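Local coordinates for Exo-beta-1,4-mannosidase (Rhizomucor miehei, PDB 4LYP), which probably hydrolyses terminal beta-linked mannose residues from manno-oligosaccharides as an extracellular family 5 glycoside hydrolase, with transglycosylation activity as well, at residues N220-Y224 with K225-V229; G121-E125 with G126-G130; H208-T211 with V212-R216. All coordinates share one frame; numbering follows the deposited sequence.

All three contacts are local and lie in the outer layer of the TIM barrel, each with a buried side and a solvent side: Tyr224, Asp227 and Val229 are buried in interaction 1, Val127 and Phe128 in interaction 2, His208, Ile209, Val212 and Gln213 in interaction 3. Interaction 2 starts helix 125-140 and interaction 3 ends helix 197-213, one by an N-cap, the other by a side-chain amide turned back on a carbonyl. Interaction 1, in the loop that follows, relies on a salt bridge and Asx turns instead. They also touch: Tyr123 OH meets His208 ND1, Lys225 NZ reaches Asn214 OD1, and Arg215 of interaction 3 reaches both Glu125 and Phe128 of interaction 2.

Interaction 1. Residues N220-Y224 with K225-V229; sequences NGKIY and KEDPV
Lys222 and Asp227 meet at the tight end of this turn, their side chains crossing at about a right angle. The ammonium NZ of Lys222 lies 2.7 Å from OD1 of Asp227, a salt bridge made from above the carboxylate plane, 40° out of it. From the opposite face of that plane the backbone N of Val229 reaches the same OD1 of Asp227 at 2.9 Å, closing an Asx turn, so two donors grip this oxygen. With CG of Asp227 anti to its own N (chi1 -173°), the carboxylate lies beside the carbonyl carbon, between Lys222 NZ on one face and Val229 N on the other. The lysine chain bends at chi3 on its way there, bringing CE within 3.5 Å of Asp227 OD1, while CG2 of Val229 packs against NZ. The other carboxylate oxygen is tied in by a water, which donates to Asp227 OD2 and accepts from Lys222 NZ and Asn220 ND2. Lys222 NZ has a second acidic partner in Asp139 of helix 125-140, so its charge is probably balanced by both loop and helix.

A second Asx turn starts the segment, where Asn220 OD1 accepts from Lys222 N at 3.1 Å. Between the two a short 3-10 turn is closed by Glu226 N on Ile223 O (2.9 Å) and Asp227 N on Tyr224 O (3.0 Å). This is the connection that brings the TIM barrel chain from helix 197-213 into strand 230-234. Tyr224 is buried on the inner side, its hydroxyl bonded to Asp132.

The outer side is looser. Ile223 and Lys225 run side by side, pointing the same way, with CG2 of Ile223 4.0 Å from CG of Lys225; the lysine continues to Asn214. Exposed Glu226 leads its carboxylate away from the turn.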
loop_
_atom_site.group_PDB
_atom_site.type_symbol
_atom_site.label_atom_id
_atom_site.label_comp_id
_atom_site.label_asym_id
_atom_site.label_seq_id
_atom_site.Cartn_x
_atom_site.Cartn_y
_atom_site.Cartn_z
ATOM N N ASN A 220 4.742 -18.603 -13.852
ATOM C CA ASN A 220 4.252 -19.805 -13.218
ATOM C C ASN A 220 2.934 -20.328 -13.747
ATOM O O ASN A 220 2.483 -21.370 -13.297
ATOM C CB ASN A 220 4.240 -19.656 -11.688
ATOM C CG ASN A 220 3.266 -18.607 -11.199
ATOM O OD1 ASN A 220 2.171 -18.426 -11.728
ATOM N ND2 ASN A 220 3.669 -17.943 -10.150
ATOM N N GLY A 221 2.311 -19.640 -14.715
ATOM C CA GLY A 221 1.115 -20.100 -15.417
ATOM C C GLY A 221 -0.179 -19.864 -14.692
ATOM O O GLY A 221 -1.233 -20.126 -15.278
ATOM N N LYS A 222 -0.177 -19.400 -13.440
ATOM C CA LYS A 222 -1.440 -19.209 -12.725
ATOM C C LYS A 222 -2.213 -18.018 -13.244
ATOM O O LYS A 222 -1.618 -16.936 -13.480
ATOM C CB LYS A 222 -1.186 -19.067 -11.204
ATOM C CG LYS A 222 -0.681 -20.343 -10.587
ATOM C CD LYS A 222 -0.464 -20.215 -9.092
ATOM C CE LYS A 222 0.873 -19.511 -8.758
ATOM N NZ LYS A 222 0.997 -19.255 -7.253
ATOM N N ILE A 223 -3.513 -18.149 -13.367
ATOM C CA ILE A 223 -4.349 -16.972 -13.633
ATOM C C ILE A 223 -4.481 -16.230 -12.303
ATOM O O ILE A 223 -4.693 -16.840 -11.247
ATOM C CB ILE A 223 -5.717 -17.379 -14.164
ATOM C CG1 ILE A 223 -5.549 -18.268 -15.421
ATOM C CG2 ILE A 223 -6.541 -16.105 -14.470
ATOM C CD1 ILE A 223 -4.886 -17.661 -16.520
ATOM N N TYR A 224 -4.352 -14.882 -12.352
ATOM C CA TYR A 224 -4.287 -14.153 -11.041
ATOM C C TYR A 224 -5.466 -14.458 -10.123
ATOM O O TYR A 224 -5.310 -14.639 -8.917
ATOM C CB TYR A 224 -4.139 -12.654 -11.262
ATOM C CG TYR A 224 -2.773 -12.159 -11.649
ATOM C CD1 TYR A 224 -1.776 -12.960 -12.237
ATOM C CD2 TYR A 224 -2.474 -10.797 -11.473
ATOM C CE1 TYR A 224 -0.535 -12.421 -12.613
ATOM C CE2 TYR A 224 -1.274 -10.242 -11.861
ATOM C CZ TYR A 224 -0.318 -11.026 -12.440
ATOM O OH TYR A 224 0.864 -10.460 -12.828
ATOM N N LYS A 225 -6.710 -14.427 -10.679
ATOM C CA LYS A 225 -7.913 -14.642 -9.870
ATOM C C LYS A 225 -7.984 -16.051 -9.282
ATOM O O LYS A 225 -8.793 -16.286 -8.385
ATOM C CB LYS A 225 -9.170 -14.367 -10.652
ATOM C CG LYS A 225 -9.425 -15.302 -11.836
ATOM C CD LYS A 225 -10.612 -14.805 -12.705
ATOM C CE LYS A 225 -10.942 -15.827 -13.753
ATOM N NZ LYS A 225 -12.027 -15.290 -14.615
ATOM N N GLU A 226 -7.120 -16.981 -9.727
ATOM C CA GLU A 226 -7.042 -18.310 -9.149
ATOM C C GLU A 226 -5.802 -18.500 -8.317
ATOM O O GLU A 226 -5.523 -19.646 -7.884
ATOM C CB GLU A 226 -7.090 -19.329 -10.334
ATOM C CG GLU A 226 -8.383 -19.289 -11.098
ATOM C CD GLU A 226 -9.524 -19.787 -10.257
ATOM O OE1 GLU A 226 -9.312 -20.573 -9.304
ATOM O OE2 GLU A 226 -10.610 -19.628 -10.722
ATOM N N ASP A 227 -5.023 -17.446 -8.048
ATOM C CA ASP A 227 -3.747 -17.626 -7.382
ATOM C C ASP A 227 -3.902 -17.320 -5.906
ATOM O O ASP A 227 -4.157 -16.175 -5.532
ATOM C CB ASP A 227 -2.733 -16.631 -8.025
ATOM C CG ASP A 227 -1.352 -16.831 -7.548
ATOM O OD1 ASP A 227 -1.117 -17.654 -6.601
ATOM O OD2 ASP A 227 -0.421 -16.236 -8.136
ATOM N N PRO A 228 -3.692 -18.339 -5.036
ATOM C CA PRO A 228 -3.835 -18.096 -3.608
ATOM C C PRO A 228 -2.672 -17.292 -3.024
ATOM O O PRO A 228 -2.685 -16.954 -1.826
ATOM C CB PRO A 228 -3.886 -19.489 -2.989
ATOM C CG PRO A 228 -3.011 -20.273 -3.942
ATOM C CD PRO A 228 -3.315 -19.762 -5.323
ATOM N N VAL A 229 -1.651 -16.935 -3.832
ATOM C CA VAL A 229 -0.645 -15.968 -3.363
ATOM C C VAL A 229 -1.272 -14.584 -3.195
ATOM O O VAL A 229 -0.790 -13.778 -2.402
ATOM C CB VAL A 229 0.545 -15.968 -4.339
ATOM C CG1 VAL A 229 1.514 -14.837 -4.038
ATOM C CG2 VAL A 229 1.270 -17.334 -4.267
HETATM O O HOH W 1 2.315 -16.561 -7.781
#

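Interaction 2. Residues G121-E125 with G126-G130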
loop_
_atom_site.group_PDB
_atom_site.type_symbol
_atom_site.label_atom_id
_atom_site.label_comp_id
_atom_site.label_asym_id
_atom_site.label_seq_id
_atom_site.Cartn_x
_atom_site.Cartn_y
_atom_site.Cartn_z
ATOM N N GLY A 121 -6.264 0.561 -21.769
ATOM C CA GLY A 121 -6.326 -0.730 -22.426
ATOM C C GLY A 121 -5.091 -1.118 -23.197
ATOM O O GLY A 121 -5.049 -2.216 -23.767
ATOM N N LYS A 122 -4.055 -0.281 -23.155
ATOM C CA LYS A 122 -2.774 -0.599 -23.871
ATOM C C LYS A 122 -1.704 -0.741 -22.794
ATOM O O LYS A 122 -1.502 0.177 -22.000
ATOM C CB LYS A 122 -2.444 0.535 -24.832
ATOM C CG LYS A 122 -3.446 0.574 -25.978
ATOM C CD LYS A 122 -3.228 -0.607 -26.974
ATOM C CE LYS A 122 -3.939 -0.435 -28.314
ATOM N NZ LYS A 122 -3.003 -0.115 -29.443
ATOM N N TYR A 123 -1.079 -1.879 -22.758
ATOM C CA TYR A 123 -0.198 -2.229 -21.670
ATOM C C TYR A 123 1.264 -2.297 -22.130
ATOM O O TYR A 123 1.578 -2.672 -23.279
ATOM C CB TYR A 123 -0.582 -3.571 -21.029
ATOM C CG TYR A 123 -1.833 -3.418 -20.210
ATOM C CD1 TYR A 123 -1.758 -3.101 -18.846
ATOM C CD2 TYR A 123 -3.127 -3.541 -20.786
ATOM C CE1 TYR A 123 -2.898 -2.900 -18.129
ATOM C CE2 TYR A 123 -4.282 -3.336 -20.068
ATOM C CZ TYR A 123 -4.170 -3.016 -18.714
ATOM O OH TYR A 123 -5.278 -2.833 -17.967
ATOM N N ASN A 124 2.166 -1.956 -21.211
ATOM C CA ASN A 124 3.599 -2.187 -21.393
ATOM C C ASN A 124 3.864 -3.584 -20.852
ATOM O O ASN A 124 3.879 -3.809 -19.639
ATOM C CB ASN A 124 4.388 -1.120 -20.605
ATOM C CG ASN A 124 5.838 -1.205 -20.842
ATOM O OD1 ASN A 124 6.396 -2.336 -20.922
ATOM N ND2 ASN A 124 6.535 -0.056 -20.909
ATOM N N GLU A 125 4.004 -4.551 -21.740
ATOM C CA GLU A 125 4.140 -5.946 -21.361
ATOM C C GLU A 125 5.368 -6.144 -20.520
ATOM O O GLU A 125 5.387 -7.001 -19.643
ATOM C CB GLU A 125 4.146 -6.825 -22.599
ATOM C CG GLU A 125 4.360 -8.287 -22.301
ATOM C CD GLU A 125 3.242 -8.979 -21.442
ATOM O OE1 GLU A 125 3.471 -10.170 -21.085
ATOM O OE2 GLU A 125 2.199 -8.393 -21.151
ATOM N N GLY A 126 6.468 -5.407 -20.765
ATOM C CA GLY A 126 7.664 -5.541 -19.927
ATOM C C GLY A 126 7.277 -5.248 -18.462
ATOM O O GLY A 126 7.755 -5.935 -17.495
ATOM N N VAL A 127 6.505 -4.229 -18.225
ATOM C CA VAL A 127 6.166 -3.863 -16.858
ATOM C C VAL A 127 5.165 -4.930 -16.286
ATOM O O VAL A 127 5.319 -5.353 -15.158
ATOM C CB VAL A 127 5.546 -2.430 -16.792
ATOM C CG1 VAL A 127 5.063 -2.111 -15.384
ATOM C CG2 VAL A 127 6.574 -1.422 -17.268
ATOM N N PHE A 128 4.211 -5.381 -17.070
ATOM C CA PHE A 128 3.313 -6.415 -16.614
ATOM C C PHE A 128 4.032 -7.673 -16.207
ATOM O O PHE A 128 3.706 -8.311 -15.196
ATOM C CB PHE A 128 2.241 -6.661 -17.689
ATOM C CG PHE A 128 0.841 -6.907 -17.170
ATOM C CD1 PHE A 128 0.566 -7.604 -15.978
ATOM C CD2 PHE A 128 -0.260 -6.345 -17.911
ATOM C CE1 PHE A 128 -0.760 -7.762 -15.550
ATOM C CE2 PHE A 128 -1.573 -6.602 -17.521
ATOM C CZ PHE A 128 -1.836 -7.244 -16.332
ATOM N N VAL A 129 5.043 -8.054 -17.004
ATOM C CA VAL A 129 5.831 -9.243 -16.638
ATOM C C VAL A 129 6.525 -9.021 -15.291
ATOM O O VAL A 129 6.748 -9.989 -14.552
ATOM C CB VAL A 129 6.777 -9.583 -17.826
ATOM C CG1 VAL A 129 7.883 -10.554 -17.363
ATOM C CG2 VAL A 129 6.030 -10.155 -18.994
ATOM N N GLY A 130 6.894 -7.775 -14.961
ATOM C CA GLY A 130 7.466 -7.538 -13.642
ATOM C C GLY A 130 6.506 -7.927 -12.534
ATOM O O GLY A 130 6.919 -8.422 -11.487
#
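An N-cap opens helix 125-140 here, with Asn124 in the capping position and its side chain crossing that of Val127 at about a right angle. OD1 of Asn124 accepts from Val127 N at 3.3 Å, the donor standing well above the amide carbonyl plane. CG lies anti to the backbone N (chi1 -174°), which swings the amide forward over the first turn and sets CG 3.7 Å from CG2 of Val127. The backbone O of Asn124 takes Phe128 N at 3.0 Å, in the carbonyl plane, and Glu125 O then receives Val129 N. Glu125 bends at chi2 and brings OE1 to 3.3 Å from CG2 of Val129, while OE2 is held by a salt bridge to Arg215. Just ahead of the cap, Tyr123 packs on Phe128: CE2 of Phe128 lies over one tyrosine face, CD1 of Tyr123 is 3.7 Å from CD2 of Phe128, and the ring planes are inclined at 44°. Both rings also touch Thr211 of helix 197-213, where His208 bonds the tyrosine hydroxyl; Arg215, just beyond that helix, makes a cation-pi contact with Phe128, so the helix start is packed against the end of its neighbour.

Interaction 3. Residues H208-T211 with V212-R216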
loop_
_atom_site.group_PDB
_atom_site.type_symbol
_atom_site.label_atom_id
_atom_site.label_comp_id
_atom_site.label_asym_id
_atom_site.label_seq_id
_atom_site.Cartn_x
_atom_site.Cartn_y
_atom_site.Cartn_z
ATOM N N HIS A 208 -9.283 -2.152 -16.619
ATOM C CA HIS A 208 -8.003 -2.515 -16.011
ATOM C C HIS A 208 -8.144 -3.620 -14.981
ATOM O O HIS A 208 -7.341 -4.562 -14.941
ATOM C CB HIS A 208 -7.339 -1.267 -15.401
ATOM C CG HIS A 208 -6.071 -1.594 -14.718
ATOM N ND1 HIS A 208 -4.991 -2.082 -15.416
ATOM C CD2 HIS A 208 -5.734 -1.626 -13.346
ATOM C CE1 HIS A 208 -4.022 -2.344 -14.525
ATOM N NE2 HIS A 208 -4.460 -2.058 -13.265
ATOM N N ILE A 209 -9.191 -3.516 -14.096
ATOM C CA ILE A 209 -9.392 -4.534 -13.104
ATOM C C ILE A 209 -9.585 -5.887 -13.734
ATOM O O ILE A 209 -8.950 -6.894 -13.315
ATOM C CB ILE A 209 -10.601 -4.184 -12.188
ATOM C CG1 ILE A 209 -10.324 -2.889 -11.424
ATOM C CG2 ILE A 209 -10.945 -5.327 -11.291
ATOM C CD1 ILE A 209 -11.551 -2.363 -10.687
ATOM N N TYR A 210 -10.387 -5.971 -14.809
ATOM C CA TYR A 210 -10.597 -7.235 -15.492
ATOM C C TYR A 210 -9.278 -7.761 -16.017
ATOM O O TYR A 210 -9.001 -8.976 -15.912
ATOM C CB TYR A 210 -11.591 -6.998 -16.669
ATOM C CG TYR A 210 -11.810 -8.263 -17.478
ATOM C CD1 TYR A 210 -10.937 -8.622 -18.516
ATOM C CD2 TYR A 210 -12.838 -9.148 -17.164
ATOM C CE1 TYR A 210 -11.124 -9.825 -19.215
ATOM C CE2 TYR A 210 -13.021 -10.331 -17.847
ATOM C CZ TYR A 210 -12.134 -10.670 -18.818
ATOM O OH TYR A 210 -12.380 -11.854 -19.486
ATOM N N THR A 211 -8.460 -6.867 -16.597
ATOM C CA THR A 211 -7.228 -7.315 -17.241
ATOM C C THR A 211 -6.281 -7.882 -16.163
ATOM O O THR A 211 -5.665 -8.927 -16.389
ATOM C CB THR A 211 -6.571 -6.145 -17.942
ATOM O OG1 THR A 211 -7.418 -5.685 -18.990
ATOM C CG2 THR A 211 -5.242 -6.577 -18.564
ATOM N N VAL A 212 -6.175 -7.255 -14.994
ATOM C CA VAL A 212 -5.302 -7.803 -13.944
ATOM C C VAL A 212 -5.866 -9.067 -13.364
ATOM O O VAL A 212 -5.129 -10.070 -13.184
ATOM C CB VAL A 212 -5.006 -6.750 -12.856
ATOM C CG1 VAL A 212 -4.058 -7.299 -11.825
ATOM C CG2 VAL A 212 -4.422 -5.481 -13.479
ATOM N N GLN A 213 -7.155 -9.128 -13.072
ATOM C CA GLN A 213 -7.722 -10.336 -12.471
ATOM C C GLN A 213 -7.595 -11.542 -13.386
ATOM O O GLN A 213 -7.493 -12.683 -12.936
ATOM C CB GLN A 213 -9.172 -10.122 -12.062
ATOM C CG GLN A 213 -9.321 -9.148 -10.893
ATOM C CD GLN A 213 -10.769 -9.052 -10.416
ATOM O OE1 GLN A 213 -11.714 -9.007 -11.193
ATOM N NE2 GLN A 213 -10.947 -9.070 -9.116
ATOM N N ASN A 214 -7.621 -11.301 -14.733
ATOM C CA ASN A 214 -7.510 -12.406 -15.714
ATOM C C ASN A 214 -6.136 -12.600 -16.272
ATOM O O ASN A 214 -5.932 -13.405 -17.181
ATOM C CB ASN A 214 -8.554 -12.146 -16.794
ATOM C CG ASN A 214 -9.924 -12.429 -16.238
ATOM O OD1 ASN A 214 -10.358 -13.597 -16.189
ATOM N ND2 ASN A 214 -10.584 -11.404 -15.718
ATOM N N ARG A 215 -5.120 -11.929 -15.731
ATOM C CA ARG A 215 -3.743 -12.081 -16.240
ATOM C C ARG A 215 -3.283 -13.527 -16.005
ATOM O O ARG A 215 -3.419 -14.044 -14.894
ATOM C CB ARG A 215 -2.854 -11.100 -15.413
ATOM C CG ARG A 215 -1.316 -11.272 -15.695
ATOM C CD ARG A 215 -0.941 -10.878 -17.133
ATOM N NE ARG A 215 0.516 -10.929 -17.236
ATOM C CZ ARG A 215 1.180 -10.415 -18.277
ATOM N NH1 ARG A 215 0.517 -9.808 -19.292
ATOM N NH2 ARG A 215 2.500 -10.443 -18.280
ATOM N N ARG A 216 -2.691 -14.119 -17.041
ATOM C CA ARG A 216 -1.958 -15.350 -16.851
ATOM C C ARG A 216 -0.546 -15.003 -16.475
ATOM O O ARG A 216 0.202 -14.330 -17.237
ATOM C CB ARG A 216 -2.019 -16.202 -18.147
ATOM C CG ARG A 216 -1.271 -17.516 -17.972
ATOM C CD ARG A 216 -1.373 -18.287 -19.281
ATOM N NE ARG A 216 -0.466 -19.457 -19.188
ATOM C CZ ARG A 216 0.884 -19.486 -19.373
ATOM N NH1 ARG A 216 1.603 -18.401 -19.774
ATOM N NH2 ARG A 216 1.514 -20.640 -19.130
#
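Asn214 turns back over the last turn of helix 197-213 to meet Tyr210, and its side chain can be followed outward atom by atom. CB lies 3.3 Å from the backbone O of Tyr210. CG, anti to the carbonyl carbon (chi1 -73°), rises past that oxygen to stand 3.8 Å from CZ of Tyr210. At the tip the two branches part. ND2 donates to Tyr210 O at 2.9 Å with the acceptor almost in the amide plane, and the same nitrogen sits 3.3 Å above the tyrosine ring, over its centre. The amide plane is tilted only 25° from the ring, with ND2 over the aromatic face while one of its N-H groups points to the carbonyl. The other branch ends in OD1, whose polar partner is Lys225 in the following loop.

The backbone N of Asn214 also donates to Tyr210 O, at 2.9 Å, so one carbonyl oxygen is gripped by main chain and side chain of a single residue. The two bonds just before it are ordinary helical ones, Val212 N to His208 O and Gln213 N to Ile209 O. On the buried side, CG2 of Val212 rests over one face of the His208 imidazole, 3.3 Å from CE1. NE2 of that ring is bonded to the carbonyl of Ala100, in addition to the bond ND1 makes with Tyr123. Ile209 and Gln213 lie alongside each other, pointing the same way, with CG2 of Ile209 3.8 Å from OE1 of Gln213; the NE2 of that glutamine reaches Ile254 O of helix 244-257.

Past Asn214, the first residue to leave helical angles, Arg215 swings out to Asp132 of helix 125-140. This is a helix C-terminus in the outer shell of a TIM barrel, where an asparagine amide supplies an extra donor to a last-turn carbonyl.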